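Local coordinates for protein putative hydantoin racemase (Klebsiella pneumoniae subsp. pneumoniae, PDB 3QVL) that probably racemises allantoin and related 5-monosubstituted hydantoins, interconverting their D and L forms as a member of the HyuE racemase family, at residues 60-65 with 88-93. Sequence-based numbering, arbitrary orientation.
Sequences EQIRAG and ELAQGP
I62 meets L89 and A90 in a small apolar contact on one face of a parallel beta sheet, the four-stranded one that contains strands 2-7 and 72-75 in the alpha/beta fold of this Asp/Glu/hydantoin racemase family member. Helix 48-68 carries I62, and L89 is the last residue of helix 83-89. The gamma-methyl branch of I62 does the touching. Its CG2 lies 3.7 Å from CB of A90 and 3.8 Å from CD2 of L89, so one methyl serves both partners. CG2 stands anti to the backbone N and CG1 beside it, which makes CG2 the branch that faces L89 and A90. The I62 and L89 side chains run past each other in opposite directions instead of meeting end on. With CG anti to the backbone N (chi1 -171°) and chi2 at 60°, CD2 of L89 points at helix 48-68. There CD2 comes 4.0 Å from the backbone N of R63. CB of R63 is near too, but its guanidinium leads away and forms a salt bridge with E67 further along the same helix.

At A90 the backbone turns extended (psi 152°), ending helix 83-89. From here the chain heads for strand 94-96, and P93 is already backbone-bonded to H73 of strand 72-75. I62 and A90 both touch H73, and I62 also packs on I7 of strand 2-7. K223 NZ donates a hydrogen bond to the carbonyl of A90. A second subunit approaches E88 and L89: its F49 packs on L89, and its R120 NH2 forms a salt bridge with E88 OE2.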
ATOM      1  N   GLU A  60     -30.479  10.774  12.991  1.00 15.30           N
ATOM      2  CA  GLU A  60     -31.637  11.327  13.694  1.00 15.61           C
ATOM      3  C   GLU A  60     -31.214  12.439  14.653  1.00 15.85           C
ATOM      4  O   GLU A  60     -31.877  13.476  14.743  1.00 15.91           O
ATOM      5  CB  GLU A  60     -32.388  10.226  14.446  1.00 15.59           C
ATOM      6  N   GLN A  61     -30.102  12.224  15.355  1.00 16.10           N
ATOM      7  CA  GLN A  61     -29.567  13.223  16.279  1.00 16.50           C
ATOM      8  C   GLN A  61     -28.859  14.378  15.566  1.00 16.59           C
ATOM      9  O   GLN A  61     -28.924  15.518  16.025  1.00 16.58           O
ATOM     10  CB  GLN A  61     -28.648  12.579  17.324  1.00 16.55           C
ATOM     11  CG  GLN A  61     -29.373  11.706  18.356  1.00 17.23           C
ATOM     12  CD  GLN A  61     -30.517  12.426  19.064  1.00 18.14           C
ATOM     13  OE1 GLN A  61     -31.629  11.903  19.155  1.00 19.21           O
ATOM     14  NE2 GLN A  61     -30.251  13.629  19.562  1.00 18.12           N
ATOM     15  N   ILE A  62     -28.190  14.076  14.452  1.00 16.78           N
ATOM     16  CA  ILE A  62     -27.579  15.105  13.598  1.00 16.99           C
ATOM     17  C   ILE A  62     -28.648  16.093  13.126  1.00 17.26           C
ATOM     18  O   ILE A  62     -28.450  17.310  13.185  1.00 17.23           O
ATOM     19  CB  ILE A  62     -26.845  14.482  12.372  1.00 16.95           C
ATOM     20  CG1 ILE A  62     -25.605  13.685  12.811  1.00 16.89           C
ATOM     21  CG2 ILE A  62     -26.480  15.552  11.335  1.00 16.93           C
ATOM     22  CD1 ILE A  62     -24.423  14.522  13.291  1.00 16.89           C
ATOM     23  N   ARG A  63     -29.779  15.552  12.673  1.00 17.58           N
ATOM     24  CA  ARG A  63     -30.932  16.350  12.263  1.00 18.00           C
ATOM     25  C   ARG A  63     -31.394  17.269  13.395  1.00 18.08           C
ATOM     26  O   ARG A  63     -31.611  18.462  13.178  1.00 18.10           O
ATOM     27  CB  ARG A  63     -32.070  15.431  11.798  1.00 18.09           C
ATOM     28  CG  ARG A  63     -33.302  16.142  11.239  1.00 18.74           C
ATOM     29  CD  ARG A  63     -34.365  16.376  12.307  1.00 19.94           C
ATOM     30  NE  ARG A  63     -34.877  15.122  12.855  1.00 20.85           N
ATOM     31  CZ  ARG A  63     -35.358  14.976  14.086  1.00 21.48           C
ATOM     32  NH1 ARG A  63     -35.800  13.790  14.485  1.00 22.03           N
ATOM     33  NH2 ARG A  63     -35.393  16.005  14.925  1.00 21.70           N
ATOM     34  N   ALA A  64     -31.532  16.705  14.595  1.00 18.26           N
ATOM     35  CA  ALA A  64     -31.930  17.464  15.782  1.00 18.43           C
ATOM     36  C   ALA A  64     -30.915  18.555  16.126  1.00 18.58           C
ATOM     37  O   ALA A  64     -31.296  19.684  16.446  1.00 18.59           O
ATOM     38  CB  ALA A  64     -32.137  16.529  16.969  1.00 18.40           C
ATOM     39  N   GLY A  65     -29.630  18.213  16.046  1.00 18.70           N
ATOM     40  CA  GLY A  65     -28.545  19.155  16.319  1.00 18.91           C
ATOM     41  C   GLY A  65     -28.521  20.328  15.358  1.00 19.11           C
ATOM     42  O   GLY A  65     -28.344  21.476  15.772  1.00 19.07           O
ATOM     43  N   GLU A  88     -22.552  14.892   5.514  1.00 13.58           N
ATOM     44  CA  GLU A  88     -23.440  15.357   4.451  1.00 13.86           C
ATOM     45  C   GLU A  88     -24.632  16.124   5.022  1.00 14.07           C
ATOM     46  O   GLU A  88     -24.970  17.204   4.535  1.00 13.97           O
ATOM     47  CB  GLU A  88     -23.938  14.185   3.603  1.00 13.82           C
ATOM     48  CG  GLU A  88     -22.890  13.580   2.680  1.00 14.05           C
ATOM     49  CD  GLU A  88     -23.463  12.524   1.747  1.00 14.32           C
ATOM     50  OE1 GLU A  88     -24.643  12.153   1.902  1.00 14.43           O
ATOM     51  OE2 GLU A  88     -22.731  12.071   0.847  1.00 14.55           O
ATOM     52  N   LEU A  89     -25.251  15.562   6.059  1.00 14.30           N
ATOM     53  CA  LEU A  89     -26.454  16.143   6.656  1.00 14.65           C
ATOM     54  C   LEU A  89     -26.168  17.401   7.479  1.00 14.86           C
ATOM     55  O   LEU A  89     -26.922  18.373   7.408  1.00 14.89           O
ATOM     56  CB  LEU A  89     -27.195  15.099   7.505  1.00 14.65           C
ATOM     57  CG  LEU A  89     -28.585  15.443   8.059  1.00 14.81           C
ATOM     58  CD1 LEU A  89     -29.586  15.741   6.945  1.00 14.89           C
ATOM     59  CD2 LEU A  89     -29.101  14.321   8.951  1.00 14.92           C
ATOM     60  N   ALA A  90     -25.082  17.381   8.249  1.00 15.08           N
ATOM     61  CA  ALA A  90     -24.744  18.494   9.139  1.00 15.36           C
ATOM     62  C   ALA A  90     -24.048  19.642   8.414  1.00 15.56           C
ATOM     63  O   ALA A  90     -23.383  19.436   7.396  1.00 15.56           O
ATOM     64  CB  ALA A  90     -23.889  18.008  10.300  1.00 15.33           C
ATOM     65  N   GLN A  91     -24.215  20.850   8.947  1.00 15.80           N
ATOM     66  CA  GLN A  91     -23.488  22.021   8.468  1.00 16.11           C
ATOM     67  C   GLN A  91     -22.163  22.150   9.217  1.00 15.93           C
ATOM     68  O   GLN A  91     -21.108  22.314   8.601  1.00 16.06           O
ATOM     69  CB  GLN A  91     -24.326  23.295   8.625  1.00 16.31           C
ATOM     70  CG  GLN A  91     -23.608  24.566   8.176  1.00 17.45           C
ATOM     71  CD  GLN A  91     -24.543  25.743   7.964  1.00 18.90           C
ATOM     72  OE1 GLN A  91     -25.583  25.859   8.615  1.00 19.84           O
ATOM     73  NE2 GLN A  91     -24.170  26.630   7.048  1.00 19.69           N
ATOM     74  N   GLY A  92     -22.229  22.076  10.545  1.00 15.74           N
ATOM     75  CA  GLY A  92     -21.036  22.081  11.386  1.00 15.47           C
ATOM     76  C   GLY A  92     -20.249  20.791  11.227  1.00 15.26           C
ATOM     77  O   GLY A  92     -20.802  19.780  10.783  1.00 15.33           O
ATOM     78  N   PRO A  93     -18.951  20.815  11.585  1.00 15.05           N
ATOM     79  CA  PRO A  93     -18.101  19.633  11.443  1.00 14.84           C
ATOM     80  C   PRO A  93     -18.558  18.459  12.310  1.00 14.60           C
ATOM     81  O   PRO A  93     -19.112  18.662  13.394  1.00 14.52           O
ATOM     82  CB  PRO A  93     -16.727  20.129  11.906  1.00 14.85           C
ATOM     83  CG  PRO A  93     -17.014  21.311  12.763  1.00 15.00           C
ATOM     84  CD  PRO A  93     -18.208  21.959  12.144  1.00 15.04           C
TER